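Local coordinates for freshwater cyanophage protein (Microcystis phage Mic1, PDB 6L2W) that is of unknown function but has a novel fold and is probably a structural protein of a freshwater cyanophage, at residues 21-26 against 56-61. Residues are numbered along the deposited sequence; the frame is centred on the assembly and turned at random.
Sequences GVIDLN and CEYCAK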
ATOM      1  N   GLY B  21     -10.207   2.111  -0.218  1.00 46.91           N
ATOM      2  CA  GLY B  21     -10.855   2.093   1.077  1.00 45.58           C
ATOM      3  C   GLY B  21     -10.440   0.865   1.890  1.00 47.17           C
ATOM      4  O   GLY B  21      -9.450   0.225   1.584  1.00 39.78           O
ATOM      5  N   VAL B  22     -11.245   0.529   2.899  1.00 44.40           N
ATOM      6  CA  VAL B  22     -10.942  -0.465   3.908  1.00 41.40           C
ATOM      7  C   VAL B  22     -12.100  -1.459   3.934  1.00 42.89           C
ATOM      8  O   VAL B  22     -13.260  -1.090   3.713  1.00 50.86           O
ATOM      9  CB  VAL B  22     -10.742   0.209   5.278  1.00 46.63           C
ATOM     10  CG1 VAL B  22     -10.649  -0.790   6.412  1.00 47.85           C
ATOM     11  CG2 VAL B  22      -9.523   1.115   5.278  1.00 44.36           C
ATOM     12  N   ILE B  23     -11.801  -2.729   4.118  1.00 40.53           N
ATOM     13  CA  ILE B  23     -12.878  -3.691   4.326  1.00 42.44           C
ATOM     14  C   ILE B  23     -12.962  -3.923   5.833  1.00 42.53           C
ATOM     15  O   ILE B  23     -11.960  -4.245   6.459  1.00 42.30           O
ATOM     16  CB  ILE B  23     -12.658  -4.998   3.540  1.00 42.70           C
ATOM     17  CG1 ILE B  23     -12.579  -4.752   2.034  1.00 45.57           C
ATOM     18  CG2 ILE B  23     -13.759  -6.005   3.846  1.00 45.85           C
ATOM     19  CD1 ILE B  23     -11.842  -5.824   1.280  1.00 45.61           C
ATOM     20  N   ASP B  24     -14.120  -3.687   6.433  1.00 49.07           N
ATOM     21  CA  ASP B  24     -14.199  -3.889   7.890  1.00 50.13           C
ATOM     22  C   ASP B  24     -14.054  -5.389   8.158  1.00 46.15           C
ATOM     23  O   ASP B  24     -14.810  -6.168   7.617  1.00 45.51           O
ATOM     24  CB  ASP B  24     -15.498  -3.336   8.487  1.00 54.26           C
ATOM     25  CG  ASP B  24     -15.579  -3.571   9.985  1.00 58.20           C
ATOM     26  OD1 ASP B  24     -15.765  -4.765  10.392  1.00 50.26           O
ATOM     27  OD2 ASP B  24     -15.395  -2.581  10.737  1.00 60.09           O
ATOM     28  N   LEU B  25     -13.098  -5.783   8.986  1.00 45.53           N
ATOM     29  CA  LEU B  25     -12.831  -7.197   9.183  1.00 49.47           C
ATOM     30  C   LEU B  25     -13.873  -7.869  10.100  1.00 58.38           C
ATOM     31  O   LEU B  25     -13.826  -9.096  10.234  1.00 56.32           O
ATOM     32  CB  LEU B  25     -11.415  -7.362   9.739  1.00 47.73           C
ATOM     33  CG  LEU B  25     -10.344  -7.520   8.661  1.00 47.51           C
ATOM     34  CD1 LEU B  25      -8.947  -7.507   9.255  1.00 44.59           C
ATOM     35  CD2 LEU B  25     -10.572  -8.790   7.856  1.00 47.17           C
ATOM     36  N   ASN B  26     -14.805  -7.122  10.704  1.00 62.33           N
ATOM     37  CA  ASN B  26     -15.936  -7.737  11.452  1.00 65.48           C
ATOM     38  C   ASN B  26     -17.113  -7.974  10.504  1.00 65.67           C
ATOM     39  O   ASN B  26     -17.527  -9.102  10.305  1.00 72.39           O
ATOM     40  CB  ASN B  26     -16.410  -6.882  12.631  1.00 62.05           C
ATOM     41  CG  ASN B  26     -15.402  -6.807  13.753  1.00 53.33           C
ATOM     42  OD1 ASN B  26     -15.004  -5.722  14.172  1.00 58.95           O
ATOM     43  ND2 ASN B  26     -14.978  -7.958  14.238  1.00 54.43           N
ATOM     44  N   CYS B  56      -6.850 -14.804   8.623  1.00 40.29           N
ATOM     45  CA  CYS B  56      -6.035 -15.369   7.543  1.00 40.08           C
ATOM     46  C   CYS B  56      -6.902 -16.101   6.523  1.00 39.45           C
ATOM     47  O   CYS B  56      -6.578 -16.127   5.330  1.00 41.72           O
ATOM     48  CB  CYS B  56      -4.985 -16.331   8.067  1.00 41.67           C
ATOM     49  SG  CYS B  56      -3.632 -15.468   8.896  1.00 41.15           S
ATOM     50  N   GLU B  57      -7.979 -16.686   7.004  1.00 41.43           N
ATOM     51  CA  GLU B  57      -8.865 -17.496   6.166  1.00 45.65           C
ATOM     52  C   GLU B  57      -9.633 -16.570   5.211  1.00 43.79           C
ATOM     53  O   GLU B  57      -9.855 -16.883   4.022  1.00 40.41           O
ATOM     54  CB  GLU B  57      -9.819 -18.313   7.042  1.00 48.08           C
ATOM     55  CG  GLU B  57      -9.160 -19.535   7.671  1.00 61.74           C
ATOM     56  CD  GLU B  57     -10.085 -20.511   8.397  1.00 71.93           C
ATOM     57  OE1 GLU B  57     -10.634 -20.139   9.465  1.00 70.73           O
ATOM     58  OE2 GLU B  57     -10.240 -21.653   7.901  1.00 81.49           O
ATOM     59  N   TYR B  58     -10.050 -15.428   5.730  1.00 39.71           N
ATOM     60  CA  TYR B  58     -10.821 -14.543   4.903  1.00 42.64           C
ATOM     61  C   TYR B  58      -9.892 -13.910   3.848  1.00 39.62           C
ATOM     62  O   TYR B  58     -10.272 -13.793   2.683  1.00 38.62           O
ATOM     63  CB  TYR B  58     -11.582 -13.544   5.773  1.00 42.46           C
ATOM     64  CG  TYR B  58     -12.428 -12.609   4.960  1.00 45.35           C
ATOM     65  CD1 TYR B  58     -13.578 -13.046   4.327  1.00 47.67           C
ATOM     66  CD2 TYR B  58     -12.035 -11.299   4.758  1.00 46.72           C
ATOM     67  CE1 TYR B  58     -14.339 -12.192   3.541  1.00 50.34           C
ATOM     68  CE2 TYR B  58     -12.785 -10.431   3.983  1.00 47.70           C
ATOM     69  CZ  TYR B  58     -13.937 -10.876   3.366  1.00 52.78           C
ATOM     70  OH  TYR B  58     -14.667  -9.999   2.609  1.00 53.49           O
ATOM     71  N   CYS B  59      -8.671 -13.552   4.251  1.00 35.88           N
ATOM     72  CA  CYS B  59      -7.693 -12.962   3.321  1.00 44.07           C
ATOM     73  C   CYS B  59      -7.348 -13.946   2.193  1.00 40.57           C
ATOM     74  O   CYS B  59      -7.230 -13.539   1.027  1.00 45.11           O
ATOM     75  CB  CYS B  59      -6.426 -12.531   4.061  1.00 44.80           C
ATOM     76  SG  CYS B  59      -6.678 -11.060   5.094  1.00 51.21           S
ATOM     77  N   ALA B  60      -7.191 -15.218   2.530  1.00 33.78           N
ATOM     78  CA  ALA B  60      -6.959 -16.267   1.526  1.00 35.74           C
ATOM     79  C   ALA B  60      -8.128 -16.307   0.536  1.00 36.02           C
ATOM     80  O   ALA B  60      -7.889 -16.402  -0.655  1.00 35.29           O
ATOM     81  CB  ALA B  60      -6.749 -17.620   2.176  1.00 34.87           C
ATOM     82  N   LYS B  61      -9.363 -16.162   1.012  1.00 37.04           N
ATOM     83  CA  LYS B  61     -10.550 -16.106   0.126  1.00 44.15           C
ATOM     84  C   LYS B  61     -10.428 -14.947  -0.875  1.00 44.67           C
ATOM     85  O   LYS B  61     -10.926 -15.027  -1.996  1.00 46.36           O
ATOM     86  CB  LYS B  61     -11.841 -15.914   0.931  1.00 50.37           C
ATOM     87  CG  LYS B  61     -13.018 -16.784   0.513  1.00 59.16           C
ATOM     88  CD  LYS B  61     -13.979 -17.117   1.649  1.00 67.16           C
ATOM     89  CE  LYS B  61     -13.393 -18.082   2.665  1.00 73.63           C
ATOM     90  NZ  LYS B  61     -14.425 -18.645   3.570  1.00 70.64           N
TER
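Tyr58 on helix 51-61 packs loosely against Ile23, the last residue of strand 17-23, and Leu25 in the turn just after it, a small, largely apolar contact that joins the helix to the antiparallel sheet. The tyrosine does the reaching: with CG anti to the backbone N (chi1 -179°), its ring extends from the helix toward the strand end. The backbones stand well apart, 8.7 Å between Leu25 CA and Tyr58 CA, and the side chains span the distance. One methyl of the leucine meets one flank of the ring, Leu25 CD2 approaching obliquely to 4.2 Å from Tyr58 CD2. Beyond the ring, CG2 of Ile23 lies beside the hydroxyl, a loose van der Waals approach of 4.3 Å to Tyr58 OH. No hydrogen bond crosses between the two segments, so packing alone links them directly.

Past the strand end the chain turns at Asp24, whose OD1 accepts the backbone N of Asn26 at 2.6 Å. The donor meets the anti side of the carboxylate, 31° out of its plane, and the bond is bent (139°). OD1 also receives the backbone N of Thr27, so two amides grip one oxygen in the turn that carries Leu25. Lys28 ties the same region together, donating through NZ to Leu25 O and making a cation-pi contact with Tyr58. Strand 2-12 lies beside the contact, Leu6 touching both Ile23 and Tyr58 and Val4 touching Leu25. The whole is characteristic of helix-on-sheet packing in a mixed alpha+beta fold with an antiparallel sheet, here next to an Asx turn at a strand end.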